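Local atomic coordinates of endoglucanase (Fervidobacterium pennivorans DSM 9078, PDB entry 6KDD), a protein that probably hydrolyses internal beta-glucosidic bonds of cellulose-like glucans. Residues 137-142 with 163-168; 60-65 with 78-83. One frame throughout, in Å; residues are numbered along the deposited sequence.

In the fold
Coming from the N terminus, the chain first closes contact 2: from the end of strand 57-60 it runs through residues 61-63 and a short 3-10 turn starting at 64, then, with no alpha helix or strand, returns to pack the start of helix 78-93 against them. Contact 1 follows further along, where helix 151-168 swings back over strand 137-140, from which the chain set out. The two are in series, neither nested nor crossed, and both belong to one parallel eight-stranded barrel. The centres of the two contacts lie about 15 Å apart, and they do not touch. Helix 112-129 bridges them, sending side chains to Trp64 and Leu81 in contact 2 and to Phe139 and Ile141 in contact 1.

Contact 1. Residues 137-142 with 163-168; sequences LFFEIY and KVIRES
Ile165, on the inner side of its helix, carries the contact by reaching with its two branches to Phe139 and Ile141 of 137-142. Its CB points at the strand but stays back from it, and the branching there splits the work. The short branch ends at once in the methyl CG2, which lies in the plane of the Phe139 ring and meets its edge, 3.7 Å from Phe139 CD2; the next ring carbon, Phe139 CE2, is 4.0 Å from the same Ile165 CG2. The long branch first passes through CG1, which makes no close approach to the strand. With CG1 anti to the carbonyl carbon (chi1 -68°) and the chain then extended (chi2 169°), the terminal CD1 is carried forward to Ile141, where it stands 4.0 Å from Ile141 CG1.

This is the strand-to-helix half of a beta-alpha-beta unit, strand 137-140, helix 151-168 and strand 174-177, in the closed eightfold barrel of a TIM-barrel glycosidase. The segments themselves are well apart: the CA atoms of Phe139 and Ile165 are 8.9 Å from each other, a gap bridged by side chains alone. Phe139 points out of the barrel toward the helix, and its ring also meets that of Trp123 on helix 112-129. Ile141, less directly aimed, leans over with its ethyl arm, while its carbonyl O accepts a hydrogen bond from Trp123 NE1. Glu140, between them, turns the other way and forms a salt bridge with Arg59.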
ATOM      1  N   LEU A 137       7.616  -7.736   9.992  1.00 19.65           N
ATOM      2  CA  LEU A 137       6.375  -6.973  10.083  1.00 21.93           C
ATOM      3  C   LEU A 137       6.777  -5.500  10.034  1.00 22.29           C
ATOM      4  O   LEU A 137       7.555  -5.032  10.897  1.00 22.66           O
ATOM      5  CB  LEU A 137       5.650  -7.276  11.411  1.00 19.72           C
ATOM      6  CG  LEU A 137       4.462  -6.339  11.693  1.00 18.01           C
ATOM      7  CD1 LEU A 137       3.392  -6.540  10.612  1.00 16.55           C
ATOM      8  CD2 LEU A 137       3.913  -6.521  13.122  1.00 20.01           C
ATOM      9  N   PHE A 138       6.343  -4.808   8.983  1.00 20.55           N
ATOM     10  CA  PHE A 138       6.598  -3.382   8.835  1.00 20.78           C
ATOM     11  C   PHE A 138       5.323  -2.589   9.095  1.00 22.22           C
ATOM     12  O   PHE A 138       4.204  -3.107   8.929  1.00 20.73           O
ATOM     13  CB  PHE A 138       7.094  -3.035   7.423  1.00 20.40           C
ATOM     14  CG  PHE A 138       8.344  -3.692   6.901  1.00 22.29           C
ATOM     15  CD1 PHE A 138       9.166  -4.500   7.702  1.00 24.00           C
ATOM     16  CD2 PHE A 138       8.708  -3.497   5.571  1.00 24.26           C
ATOM     17  CE1 PHE A 138      10.289  -5.125   7.169  1.00 23.91           C
ATOM     18  CE2 PHE A 138       9.847  -4.098   5.053  1.00 23.23           C
ATOM     19  CZ  PHE A 138      10.650  -4.888   5.863  1.00 22.85           C
ATOM     20  N   PHE A 139       5.507  -1.325   9.522  1.00 21.12           N
ATOM     21  CA  PHE A 139       4.398  -0.416   9.783  1.00 21.96           C
ATOM     22  C   PHE A 139       4.346   0.649   8.673  1.00 25.66           C
ATOM     23  O   PHE A 139       5.381   1.008   8.111  1.00 26.51           O
ATOM     24  CB  PHE A 139       4.569   0.340  11.098  1.00 21.33           C
ATOM     25  CG  PHE A 139       4.548  -0.492  12.349  1.00 24.84           C
ATOM     26  CD1 PHE A 139       4.002  -1.783  12.366  1.00 21.01           C
ATOM     27  CD2 PHE A 139       5.102   0.014  13.511  1.00 23.78           C
ATOM     28  CE1 PHE A 139       3.997  -2.557  13.524  1.00 23.19           C
ATOM     29  CE2 PHE A 139       5.096  -0.766  14.666  1.00 28.13           C
ATOM     30  CZ  PHE A 139       4.541  -2.040  14.677  1.00 23.77           C
ATOM     31  N   GLU A 140       3.130   1.112   8.330  1.00 22.03           N
ATOM     32  CA  GLU A 140       3.021   2.150   7.309  1.00 22.12           C
ATOM     33  C   GLU A 140       2.072   3.201   7.875  1.00 21.46           C
ATOM     34  O   GLU A 140       0.911   2.931   8.154  1.00 21.06           O
ATOM     35  CB  GLU A 140       2.565   1.557   5.965  1.00 22.80           C
ATOM     36  CG  GLU A 140       2.229   2.646   4.933  1.00 22.48           C
ATOM     37  CD  GLU A 140       1.631   2.077   3.648  1.00 24.40           C
ATOM     38  OE1 GLU A 140       1.268   0.872   3.639  1.00 25.31           O
ATOM     39  OE2 GLU A 140       1.543   2.837   2.639  1.00 26.52           O
ATOM     40  N   ILE A 141       2.595   4.403   8.135  1.00 23.49           N
ATOM     41  CA  ILE A 141       1.827   5.333   8.966  1.00 25.32           C
ATOM     42  C   ILE A 141       0.446   5.634   8.385  1.00 22.01           C
ATOM     43  O   ILE A 141      -0.572   5.568   9.077  1.00 19.29           O
ATOM     44  CB  ILE A 141       2.644   6.628   9.189  1.00 26.36           C
ATOM     45  CG1 ILE A 141       3.861   6.294  10.059  1.00 29.12           C
ATOM     46  CG2 ILE A 141       1.749   7.698   9.817  1.00 24.19           C
ATOM     47  CD1 ILE A 141       4.773   7.463  10.363  1.00 31.86           C
ATOM     48  N   TYR A 142       0.403   6.076   7.120  1.00 23.08           N
ATOM     49  CA  TYR A 142      -0.908   6.401   6.585  1.00 22.63           C
ATOM     50  C   TYR A 142      -0.910   6.233   5.058  1.00 22.09           C
ATOM     51  O   TYR A 142       0.035   6.630   4.417  1.00 22.13           O
ATOM     52  CB  TYR A 142      -1.297   7.836   6.959  1.00 25.55           C
ATOM     53  CG  TYR A 142      -2.724   8.081   6.582  1.00 22.99           C
ATOM     54  CD1 TYR A 142      -3.722   7.337   7.185  1.00 23.18           C
ATOM     55  CD2 TYR A 142      -3.064   8.920   5.532  1.00 26.43           C
ATOM     56  CE1 TYR A 142      -5.040   7.459   6.798  1.00 25.53           C
ATOM     57  CE2 TYR A 142      -4.393   9.109   5.180  1.00 22.01           C
ATOM     58  CZ  TYR A 142      -5.365   8.351   5.788  1.00 22.79           C
ATOM     59  OH  TYR A 142      -6.676   8.486   5.468  1.00 25.63           O
ATOM     60  N   LYS A 163       7.961   9.419  15.731  1.00 40.47           N
ATOM     61  CA  LYS A 163       8.554   9.598  17.046  1.00 47.59           C
ATOM     62  C   LYS A 163       7.934   8.595  18.016  1.00 45.18           C
ATOM     63  O   LYS A 163       8.671   7.850  18.677  1.00 41.85           O
ATOM     64  CB  LYS A 163       8.392  11.036  17.556  1.00 49.75           C
ATOM     65  CG  LYS A 163       9.123  11.339  18.860  1.00 52.94           C
ATOM     66  CD  LYS A 163      10.644  11.154  18.789  1.00 58.22           C
ATOM     67  CE  LYS A 163      11.384  11.752  19.975  1.00 65.81           C
ATOM     68  NZ  LYS A 163      11.018  11.102  21.259  1.00 58.67           N
ATOM     69  N   VAL A 164       6.592   8.563  18.071  1.00 40.42           N
ATOM     70  CA  VAL A 164       5.952   7.666  19.025  1.00 40.62           C
ATOM     71  C   VAL A 164       6.124   6.188  18.669  1.00 39.56           C
ATOM     72  O   VAL A 164       6.288   5.378  19.577  1.00 41.98           O
ATOM     73  CB  VAL A 164       4.531   8.057  19.471  1.00 41.65           C
ATOM     74  CG1 VAL A 164       4.347   9.564  19.509  1.00 45.82           C
ATOM     75  CG2 VAL A 164       3.407   7.363  18.734  1.00 43.77           C
ATOM     76  N   ILE A 165       6.125   5.825  17.374  1.00 35.35           N
ATOM     77  CA  ILE A 165       6.349   4.419  17.029  1.00 31.05           C
ATOM     78  C   ILE A 165       7.730   4.022  17.541  1.00 32.38           C
ATOM     79  O   ILE A 165       7.932   2.926  18.085  1.00 33.50           O
ATOM     80  CB  ILE A 165       6.227   4.218  15.506  1.00 27.36           C
ATOM     81  CG1 ILE A 165       4.786   4.439  15.036  1.00 26.59           C
ATOM     82  CG2 ILE A 165       6.791   2.875  15.059  1.00 26.65           C
ATOM     83  CD1 ILE A 165       4.636   4.529  13.514  1.00 28.50           C
ATOM     84  N   ARG A 166       8.677   4.956  17.395  1.00 33.35           N
ATOM     85  CA  ARG A 166      10.079   4.681  17.690  1.00 36.40           C
ATOM     86  C   ARG A 166      10.310   4.486  19.189  1.00 35.71           C
ATOM     87  O   ARG A 166      11.317   3.903  19.581  1.00 37.40           O
ATOM     88  CB  ARG A 166      10.982   5.793  17.152  1.00 37.40           C
ATOM     89  CG  ARG A 166      11.157   5.786  15.645  1.00 33.65           C
ATOM     90  CD  ARG A 166      12.109   4.695  15.241  1.00 37.11           C
ATOM     91  NE  ARG A 166      12.297   4.548  13.803  1.00 39.52           N
ATOM     92  CZ  ARG A 166      11.905   3.485  13.106  1.00 41.48           C
ATOM     93  NH1 ARG A 166      11.274   2.487  13.714  1.00 39.35           N
ATOM     94  NH2 ARG A 166      12.157   3.433  11.811  1.00 37.73           N
ATOM     95  N   GLU A 167       9.383   4.972  20.020  1.00 33.60           N
ATOM     96  CA  GLU A 167       9.545   4.861  21.462  1.00 39.09           C
ATOM     97  C   GLU A 167       9.481   3.391  21.859  1.00 41.47           C
ATOM     98  O   GLU A 167      10.211   2.959  22.746  1.00 38.91           O
ATOM     99  CB  GLU A 167       8.420   5.587  22.210  1.00 37.42           C
ATOM    100  CG  GLU A 167       8.526   7.103  22.123  1.00 49.66           C
ATOM    101  CD  GLU A 167       7.406   7.888  22.797  1.00 50.58           C
ATOM    102  OE1 GLU A 167       7.557   9.110  22.924  1.00 61.47           O
ATOM    103  OE2 GLU A 167       6.393   7.287  23.212  1.00 53.59           O
ATOM    104  N   SER A 168       8.577   2.637  21.216  1.00 34.13           N
ATOM    105  CA  SER A 168       8.380   1.229  21.539  1.00 33.74           C
ATOM    106  C   SER A 168       8.982   0.335  20.466  1.00 32.23           C
ATOM    107  O   SER A 168       9.262  -0.831  20.742  1.00 34.15           O
ATOM    108  CB  SER A 168       6.921   0.893  21.752  1.00 34.26           C
ATOM    109  OG  SER A 168       6.192   1.153  20.546  1.00 37.51           O
TER

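Contact 2. Residues 60-65 with 78-83; sequences IPIRWS and RNFLER
Phe80 turns an edge of its ring to the face of Trp64, an offset edge-to-face pair with the planes at 88° and the six-membered rings centred 5.5 Å apart. Phe80 CD2 lies 3.8 Å from Trp64 CE3. The Phe80 ring, held out from the helix with CG anti to the backbone N (chi1 -165°), meets Ile62 with the same edge: Ile62 CG2 is 3.7 Å from Phe80 CE2 and sits over the rim of the same indole face. Further round the indole, Leu81 CD2 comes within 3.6 Å of Trp64 CZ3. These four buried side chains are the tight part, wholly apolar across the contact. With an alanine here instead of Trp64, the edge of Phe80 and Leu81 CD2 are likely to face a gap, and Asn101 O to lose the indole N-H that bonds it. Away from this packing the contact is loose: Arg78, Asn79 and Glu82 are exposed and reach nothing in 60-65, and Ser65 OG is hydrogen-bonded to a glycerol, probably from the crystallisation liquor. The buried Phe80 also stacks with His67, and its side chain is about 5 Å from a bound nickel ion. The start of helix 78-93 lies beside helix 112-129, Leu81 touching Phe129; Trp64 packs against both, on Val84 of the first and on Ile122 and Ile126 of the second, and Ile62 joins them to the barrel wall at Ile100 of strand 97-101.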
ATOM      1  N   ILE A  60      -1.494  -4.964   4.008  1.00 14.94           N
ATOM      2  CA  ILE A  60      -2.815  -5.149   4.601  1.00 15.10           C
ATOM      3  C   ILE A  60      -3.371  -3.780   4.958  1.00 16.53           C
ATOM      4  O   ILE A  60      -3.047  -3.231   6.006  1.00 17.37           O
ATOM      5  CB  ILE A  60      -2.783  -6.047   5.855  1.00 18.41           C
ATOM      6  CG1 ILE A  60      -2.019  -7.365   5.633  1.00 21.58           C
ATOM      7  CG2 ILE A  60      -4.222  -6.315   6.380  1.00 21.48           C
ATOM      8  CD1 ILE A  60      -2.758  -8.292   4.709  1.00 23.14           C
ATOM      9  N   PRO A  61      -4.218  -3.193   4.104  1.00 16.04           N
ATOM     10  CA  PRO A  61      -4.925  -1.965   4.456  1.00 16.20           C
ATOM     11  C   PRO A  61      -5.892  -2.166   5.609  1.00 15.22           C
ATOM     12  O   PRO A  61      -6.677  -3.134   5.630  1.00 16.55           O
ATOM     13  CB  PRO A  61      -5.772  -1.672   3.213  1.00 16.92           C
ATOM     14  CG  PRO A  61      -4.974  -2.373   2.077  1.00 17.80           C
ATOM     15  CD  PRO A  61      -4.462  -3.643   2.732  1.00 16.20           C
ATOM     16  N   ILE A  62      -5.887  -1.203   6.555  1.00 14.82           N
ATOM     17  CA  ILE A  62      -6.689  -1.380   7.758  1.00 15.35           C
ATOM     18  C   ILE A  62      -7.219  -0.004   8.191  1.00 17.17           C
ATOM     19  O   ILE A  62      -6.424   0.901   8.474  1.00 16.22           O
ATOM     20  CB  ILE A  62      -5.811  -1.958   8.898  1.00 17.24           C
ATOM     21  CG1 ILE A  62      -5.245  -3.355   8.606  1.00 17.50           C
ATOM     22  CG2 ILE A  62      -6.585  -2.008  10.213  1.00 16.55           C
ATOM     23  CD1 ILE A  62      -4.240  -3.745   9.695  1.00 17.63           C
ATOM     24  N   ARG A  63      -8.539   0.032   8.365  1.00 17.59           N
ATOM     25  CA  ARG A  63      -9.280   1.229   8.773  1.00 20.71           C
ATOM     26  C   ARG A  63      -9.454   1.204  10.296  1.00 19.12           C
ATOM     27  O   ARG A  63     -10.551   0.995  10.813  1.00 22.35           O
ATOM     28  CB  ARG A  63     -10.639   1.284   8.079  1.00 18.32           C
ATOM     29  CG  ARG A  63     -11.282   2.663   8.223  1.00 20.05           C
ATOM     30  CD  ARG A  63     -12.719   2.607   7.819  1.00 21.09           C
ATOM     31  NE  ARG A  63     -12.830   2.487   6.363  1.00 23.50           N
ATOM     32  CZ  ARG A  63     -13.711   3.132   5.605  1.00 25.77           C
ATOM     33  NH1 ARG A  63     -14.540   4.001   6.166  1.00 24.43           N
ATOM     34  NH2 ARG A  63     -13.762   2.899   4.300  1.00 23.38           N
ATOM     35  N   TRP A  64      -8.347   1.452  10.998  1.00 20.37           N
ATOM     36  CA  TRP A  64      -8.369   1.362  12.452  1.00 23.04           C
ATOM     37  C   TRP A  64      -9.344   2.408  13.012  1.00 23.19           C
ATOM     38  O   TRP A  64     -10.046   2.146  13.990  1.00 23.66           O
ATOM     39  CB  TRP A  64      -6.977   1.659  12.995  1.00 20.79           C
ATOM     40  CG  TRP A  64      -5.920   0.654  12.673  1.00 20.16           C
ATOM     41  CD1 TRP A  64      -4.986   0.740  11.681  1.00 18.03           C
ATOM     42  CD2 TRP A  64      -5.659  -0.555  13.398  1.00 19.01           C
ATOM     43  NE1 TRP A  64      -4.155  -0.346  11.740  1.00 17.19           N
ATOM     44  CE2 TRP A  64      -4.542  -1.154  12.781  1.00 20.65           C
ATOM     45  CE3 TRP A  64      -6.256  -1.165  14.508  1.00 21.46           C
ATOM     46  CZ2 TRP A  64      -3.986  -2.358  13.226  1.00 19.79           C
ATOM     47  CZ3 TRP A  64      -5.703  -2.352  14.963  1.00 24.70           C
ATOM     48  CH2 TRP A  64      -4.584  -2.927  14.328  1.00 20.59           C
ATOM     49  N   SER A  65      -9.435   3.549  12.314  1.00 25.09           N
ATOM     50  CA  SER A  65     -10.223   4.686  12.771  1.00 24.24           C
ATOM     51  C   SER A  65     -11.703   4.310  12.856  1.00 26.72           C
ATOM     52  O   SER A  65     -12.490   4.977  13.517  1.00 29.82           O
ATOM     53  CB  SER A  65      -9.995   5.897  11.860  1.00 25.36           C
ATOM     54  OG  SER A  65     -10.597   5.602  10.609  1.00 23.03           O
ATOM     55  N   ARG A  78     -10.653  -4.053  21.436  1.00 38.93           N
ATOM     56  CA  ARG A  78      -9.787  -5.209  21.659  1.00 36.43           C
ATOM     57  C   ARG A  78     -10.052  -6.333  20.652  1.00 29.36           C
ATOM     58  O   ARG A  78      -9.105  -6.945  20.195  1.00 32.59           O
ATOM     59  CB  ARG A  78      -9.874  -5.759  23.093  1.00 47.06           C
ATOM     60  CG  ARG A  78      -9.129  -4.944  24.146  1.00 58.25           C
ATOM     61  CD  ARG A  78      -7.631  -4.741  23.944  1.00 69.01           C
ATOM     62  NE  ARG A  78      -7.124  -3.735  24.876  1.00 79.53           N
ATOM     63  CZ  ARG A  78      -7.079  -2.410  24.668  1.00 88.52           C
ATOM     64  NH1 ARG A  78      -7.493  -1.880  23.525  1.00 74.50           N
ATOM     65  NH2 ARG A  78      -6.611  -1.613  25.616  1.00 88.99           N
ATOM     66  N   ASN A  79     -11.311  -6.652  20.342  1.00 27.47           N
ATOM     67  CA  ASN A  79     -11.624  -7.692  19.370  1.00 31.88           C
ATOM     68  C   ASN A  79     -11.103  -7.348  17.964  1.00 30.77           C
ATOM     69  O   ASN A  79     -10.797  -8.261  17.189  1.00 27.52           O
ATOM     70  CB  ASN A  79     -13.126  -7.918  19.224  1.00 39.13           C
ATOM     71  CG  ASN A  79     -13.796  -8.119  20.568  1.00 49.88           C
ATOM     72  OD1 ASN A  79     -13.282  -8.843  21.414  1.00 51.06           O
ATOM     73  ND2 ASN A  79     -14.923  -7.457  20.783  1.00 54.71           N
ATOM     74  N   PHE A  80     -11.104  -6.049  17.604  1.00 27.52           N
ATOM     75  CA  PHE A  80     -10.540  -5.642  16.324  1.00 25.66           C
ATOM     76  C   PHE A  80      -9.041  -5.925  16.347  1.00 24.59           C
ATOM     77  O   PHE A  80      -8.503  -6.451  15.372  1.00 22.42           O
ATOM     78  CB  PHE A  80     -10.831  -4.176  15.951  1.00 25.60           C
ATOM     79  CG  PHE A  80     -10.548  -3.889  14.497  1.00 23.86           C
ATOM     80  CD1 PHE A  80     -11.295  -4.505  13.496  1.00 23.20           C
ATOM     81  CD2 PHE A  80      -9.441  -3.136  14.128  1.00 24.42           C
ATOM     82  CE1 PHE A  80     -10.981  -4.319  12.153  1.00 26.05           C
ATOM     83  CE2 PHE A  80      -9.130  -2.951  12.783  1.00 21.32           C
ATOM     84  CZ  PHE A  80      -9.901  -3.547  11.801  1.00 19.42           C
ATOM     85  N   LEU A  81      -8.355  -5.531  17.426  1.00 27.02           N
ATOM     86  CA  LEU A  81      -6.919  -5.788  17.487  1.00 26.18           C
ATOM     87  C   LEU A  81      -6.628  -7.276  17.340  1.00 22.73           C
ATOM     88  O   LEU A  81      -5.608  -7.623  16.739  1.00 22.39           O
ATOM     89  CB  LEU A  81      -6.302  -5.270  18.801  1.00 27.25           C
ATOM     90  CG  LEU A  81      -5.582  -3.943  18.667  1.00 31.46           C
ATOM     91  CD1 LEU A  81      -5.264  -3.343  20.033  1.00 38.84           C
ATOM     92  CD2 LEU A  81      -4.346  -4.064  17.784  1.00 29.87           C
ATOM     93  N   GLU A  82      -7.455  -8.135  17.967  1.00 24.02           N
ATOM     94  CA  GLU A  82      -7.242  -9.587  17.908  1.00 26.27           C
ATOM     95  C   GLU A  82      -7.461 -10.129  16.499  1.00 22.41           C
ATOM     96  O   GLU A  82      -6.771 -11.050  16.056  1.00 20.52           O
ATOM     97  CB  GLU A  82      -8.193 -10.372  18.812  1.00 30.94           C
ATOM     98  CG  GLU A  82      -8.233  -9.842  20.221  1.00 43.30           C
ATOM     99  CD  GLU A  82      -7.128 -10.250  21.174  1.00 52.45           C
ATOM    100  OE1 GLU A  82      -6.022 -10.622  20.694  1.00 48.86           O
ATOM    101  OE2 GLU A  82      -7.389 -10.205  22.413  1.00 54.86           O
ATOM    102  N   ARG A  83      -8.454  -9.581  15.804  1.00 20.94           N
ATOM    103  CA  ARG A  83      -8.620  -9.917  14.393  1.00 22.18           C
ATOM    104  C   ARG A  83      -7.388  -9.526  13.560  1.00 17.92           C
ATOM    105  O   ARG A  83      -6.947 -10.330  12.733  1.00 20.39           O
ATOM    106  CB  ARG A  83      -9.898  -9.302  13.802  1.00 22.17           C
ATOM    107  CG  ARG A  83     -10.008  -9.531  12.303  1.00 25.38           C
ATOM    108  CD  ARG A  83     -10.215 -10.997  12.009  1.00 23.32           C
ATOM    109  NE  ARG A  83     -10.406 -11.173  10.580  1.00 26.76           N
ATOM    110  CZ  ARG A  83     -10.056 -12.259   9.870  1.00 26.49           C
ATOM    111  NH1 ARG A  83      -9.489 -13.305  10.457  1.00 22.35           N
ATOM    112  NH2 ARG A  83     -10.203 -12.251   8.556  1.00 24.02           N
TER